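Local coordinates for phosphoglycerate kinase (Coxiella burnetii, PDB 4NG4), which catalyses the glycolytic phosphate transfer between ATP and 3-phosphoglycerate, interconverting them with ADP and 1,3-bisphosphoglycerate, at residues D150-A155 / L383-G388. Numbering follows the deposited sequence.
Sequences DAFATA and LEFLEG
F152 and F385 are the two residues that meet here, one reaching from a loop and the other from a helix. CB of F152 is directed at the helix but is still far from it. With CG anti to the backbone N (chi1 -175°), the ring is carried straight across. CG, CD1 and CD2 only bridge the distance, and contact begins at the far end of the ring: CE1 lies 4.2 Å from CD1 of F385, and CZ, the tip, reaches to 4.0 Å from CB of F385. That CB sits in the plane of the F152 ring, at its edge. The rings form an offset edge-to-face pair, the edge of F152 turned toward the face of F385, with planes at 67° and centroids 6.0 Å apart. The contact is thus small and wholly apolar.

Behind F152 the loop is folded into a tight turn: A151 O accepts both T154 N and T154 OG1, the hydroxyl bond following a lone pair in the carbonyl plane. Behind F385 the helix ends in a Schellman motif, G388 N bonding to F385 O at 2.9 Å.

The loop follows strand 146-149 of the six-stranded parallel sheet, whereas helix 380-387 comes after strand 374-375 of the five-stranded one, so the phenylalanines meet between the two domains of the kinase. Both also rest on helix 176-190, the connector between those domains, F152 touching E181 and F385 touching L185 one turn further on. Elsewhere on helix 380-387, L383 and L386 pack against L211 of helix 209-216.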
ATOM      1  N   ASP A 150     -14.074   0.286  -6.231  1.00 35.23           N
ATOM      2  CA  ASP A 150     -13.292  -0.932  -6.124  1.00 36.20           C
ATOM      3  C   ASP A 150     -11.810  -0.626  -6.354  1.00 34.37           C
ATOM      4  O   ASP A 150     -11.105  -1.446  -6.935  1.00 34.67           O
ATOM      5  CB  ASP A 150     -13.808  -1.925  -7.166  1.00 37.52           C
ATOM      6  CG  ASP A 150     -13.297  -3.334  -6.956  1.00 40.03           C
ATOM      7  OD1 ASP A 150     -13.296  -3.818  -5.795  1.00 42.37           O
ATOM      8  OD2 ASP A 150     -12.912  -3.966  -7.970  1.00 40.37           O
ATOM      9  N   ALA A 151     -11.344   0.538  -5.881  1.00 33.18           N
ATOM     10  CA  ALA A 151      -9.985   1.031  -6.183  1.00 31.39           C
ATOM     11  C   ALA A 151      -9.203   1.591  -4.963  1.00 31.57           C
ATOM     12  O   ALA A 151      -8.904   2.799  -4.892  1.00 30.04           O
ATOM     13  CB  ALA A 151     -10.069   2.080  -7.282  1.00 29.34           C
ATOM     14  N   PHE A 152      -8.846   0.707  -4.026  1.00 33.33           N
ATOM     15  CA  PHE A 152      -8.151   1.115  -2.797  1.00 33.96           C
ATOM     16  C   PHE A 152      -6.841   1.882  -3.054  1.00 32.60           C
ATOM     17  O   PHE A 152      -6.501   2.799  -2.296  1.00 33.12           O
ATOM     18  CB  PHE A 152      -7.875  -0.097  -1.895  1.00 36.55           C
ATOM     19  CG  PHE A 152      -7.266   0.260  -0.555  1.00 37.55           C
ATOM     20  CD1 PHE A 152      -8.076   0.579   0.527  1.00 39.29           C
ATOM     21  CD2 PHE A 152      -5.896   0.272  -0.377  1.00 36.98           C
ATOM     22  CE1 PHE A 152      -7.531   0.912   1.763  1.00 40.45           C
ATOM     23  CE2 PHE A 152      -5.348   0.596   0.852  1.00 38.97           C
ATOM     24  CZ  PHE A 152      -6.167   0.920   1.923  1.00 40.34           C
ATOM     25  N   ALA A 153      -6.099   1.516  -4.096  1.00 31.24           N
ATOM     26  CA  ALA A 153      -4.855   2.230  -4.430  1.00 29.90           C
ATOM     27  C   ALA A 153      -5.065   3.714  -4.768  1.00 27.91           C
ATOM     28  O   ALA A 153      -4.100   4.476  -4.832  1.00 27.34           O
ATOM     29  CB  ALA A 153      -4.138   1.544  -5.574  1.00 29.65           C
ATOM     30  N   THR A 154      -6.318   4.108  -4.981  1.00 27.31           N
ATOM     31  CA  THR A 154      -6.685   5.486  -5.307  1.00 25.94           C
ATOM     32  C   THR A 154      -7.471   6.188  -4.179  1.00 27.20           C
ATOM     33  O   THR A 154      -7.613   7.419  -4.203  1.00 26.79           O
ATOM     34  CB  THR A 154      -7.523   5.513  -6.623  1.00 24.79           C
ATOM     35  OG1 THR A 154      -8.813   4.923  -6.412  1.00 25.93           O
ATOM     36  CG2 THR A 154      -6.824   4.730  -7.720  1.00 24.10           C
ATOM     37  N   ALA A 155      -7.960   5.413  -3.203  1.00 28.71           N
ATOM     38  CA  ALA A 155      -8.884   5.904  -2.170  1.00 30.71           C
ATOM     39  C   ALA A 155      -8.353   6.994  -1.245  1.00 31.65           C
ATOM     40  O   ALA A 155      -9.154   7.644  -0.541  1.00 32.77           O
ATOM     41  CB  ALA A 155      -9.369   4.746  -1.312  1.00 33.08           C
ATOM     42  N   LEU A 383      -0.150   2.768   3.201  1.00 31.00           N
ATOM     43  CA  LEU A 383       0.528   3.503   4.272  1.00 29.92           C
ATOM     44  C   LEU A 383      -0.415   4.448   5.010  1.00 30.86           C
ATOM     45  O   LEU A 383      -0.511   4.357   6.222  1.00 30.62           O
ATOM     46  CB  LEU A 383       1.747   4.269   3.726  1.00 29.45           C
ATOM     47  CG  LEU A 383       2.904   3.348   3.268  1.00 29.28           C
ATOM     48  CD1 LEU A 383       3.900   4.003   2.252  1.00 28.68           C
ATOM     49  CD2 LEU A 383       3.650   2.782   4.481  1.00 27.84           C
ATOM     50  N   GLU A 384      -1.132   5.322   4.294  1.00 32.32           N
ATOM     51  CA  GLU A 384      -2.081   6.256   4.947  1.00 33.62           C
ATOM     52  C   GLU A 384      -3.150   5.578   5.821  1.00 34.03           C
ATOM     53  O   GLU A 384      -3.614   6.172   6.806  1.00 34.07           O
ATOM     54  CB  GLU A 384      -2.752   7.190   3.920  1.00 35.56           C
ATOM     55  CG  GLU A 384      -1.778   8.212   3.331  1.00 35.52           C
ATOM     56  CD  GLU A 384      -2.445   9.400   2.659  1.00 37.95           C
ATOM     57  OE1 GLU A 384      -3.665   9.348   2.376  1.00 39.41           O
ATOM     58  OE2 GLU A 384      -1.727  10.395   2.414  1.00 37.26           O
ATOM     59  N   PHE A 385      -3.530   4.351   5.464  1.00 34.09           N
ATOM     60  CA  PHE A 385      -4.555   3.614   6.216  1.00 35.04           C
ATOM     61  C   PHE A 385      -3.997   3.175   7.561  1.00 33.61           C
ATOM     62  O   PHE A 385      -4.630   3.370   8.598  1.00 34.39           O
ATOM     63  CB  PHE A 385      -5.070   2.404   5.427  1.00 35.59           C
ATOM     64  CG  PHE A 385      -6.270   1.761   6.039  1.00 37.03           C
ATOM     65  CD1 PHE A 385      -7.545   2.243   5.772  1.00 39.40           C
ATOM     66  CD2 PHE A 385      -6.131   0.680   6.895  1.00 35.89           C
ATOM     67  CE1 PHE A 385      -8.654   1.662   6.339  1.00 40.42           C
ATOM     68  CE2 PHE A 385      -7.241   0.087   7.461  1.00 37.67           C
ATOM     69  CZ  PHE A 385      -8.505   0.579   7.185  1.00 39.94           C
ATOM     70  N   LEU A 386      -2.801   2.597   7.536  1.00 31.71           N
ATOM     71  CA  LEU A 386      -2.119   2.207   8.760  1.00 30.43           C
ATOM     72  C   LEU A 386      -1.735   3.415   9.636  1.00 30.23           C
ATOM     73  O   LEU A 386      -1.560   3.259  10.851  1.00 30.22           O
ATOM     74  CB  LEU A 386      -0.873   1.383   8.430  1.00 28.83           C
ATOM     75  CG  LEU A 386      -1.062   0.050   7.706  1.00 28.55           C
ATOM     76  CD1 LEU A 386       0.278  -0.673   7.558  1.00 26.11           C
ATOM     77  CD2 LEU A 386      -2.061  -0.831   8.437  1.00 28.54           C
ATOM     78  N   GLU A 387      -1.585   4.594   9.023  1.00 30.21           N
ATOM     79  CA  GLU A 387      -1.430   5.843   9.761  1.00 30.41           C
ATOM     80  C   GLU A 387      -2.703   6.195  10.534  1.00 32.40           C
ATOM     81  O   GLU A 387      -2.636   6.934  11.523  1.00 32.94           O
ATOM     82  CB  GLU A 387      -1.097   6.997   8.818  1.00 30.76           C
ATOM     83  CG  GLU A 387       0.254   6.894   8.164  1.00 30.22           C
ATOM     84  CD  GLU A 387       0.658   8.151   7.391  1.00 31.99           C
ATOM     85  OE1 GLU A 387      -0.180   8.786   6.727  1.00 34.68           O
ATOM     86  OE2 GLU A 387       1.850   8.502   7.441  1.00 32.66           O
ATOM     87  N   GLY A 388      -3.850   5.692  10.063  1.00 33.61           N
ATOM     88  CA  GLY A 388      -5.140   5.883  10.727  1.00 35.67           C
ATOM     89  C   GLY A 388      -5.923   7.038  10.153  1.00 37.67           C
ATOM     90  O   GLY A 388      -6.815   7.574  10.805  1.00 39.31           O
TER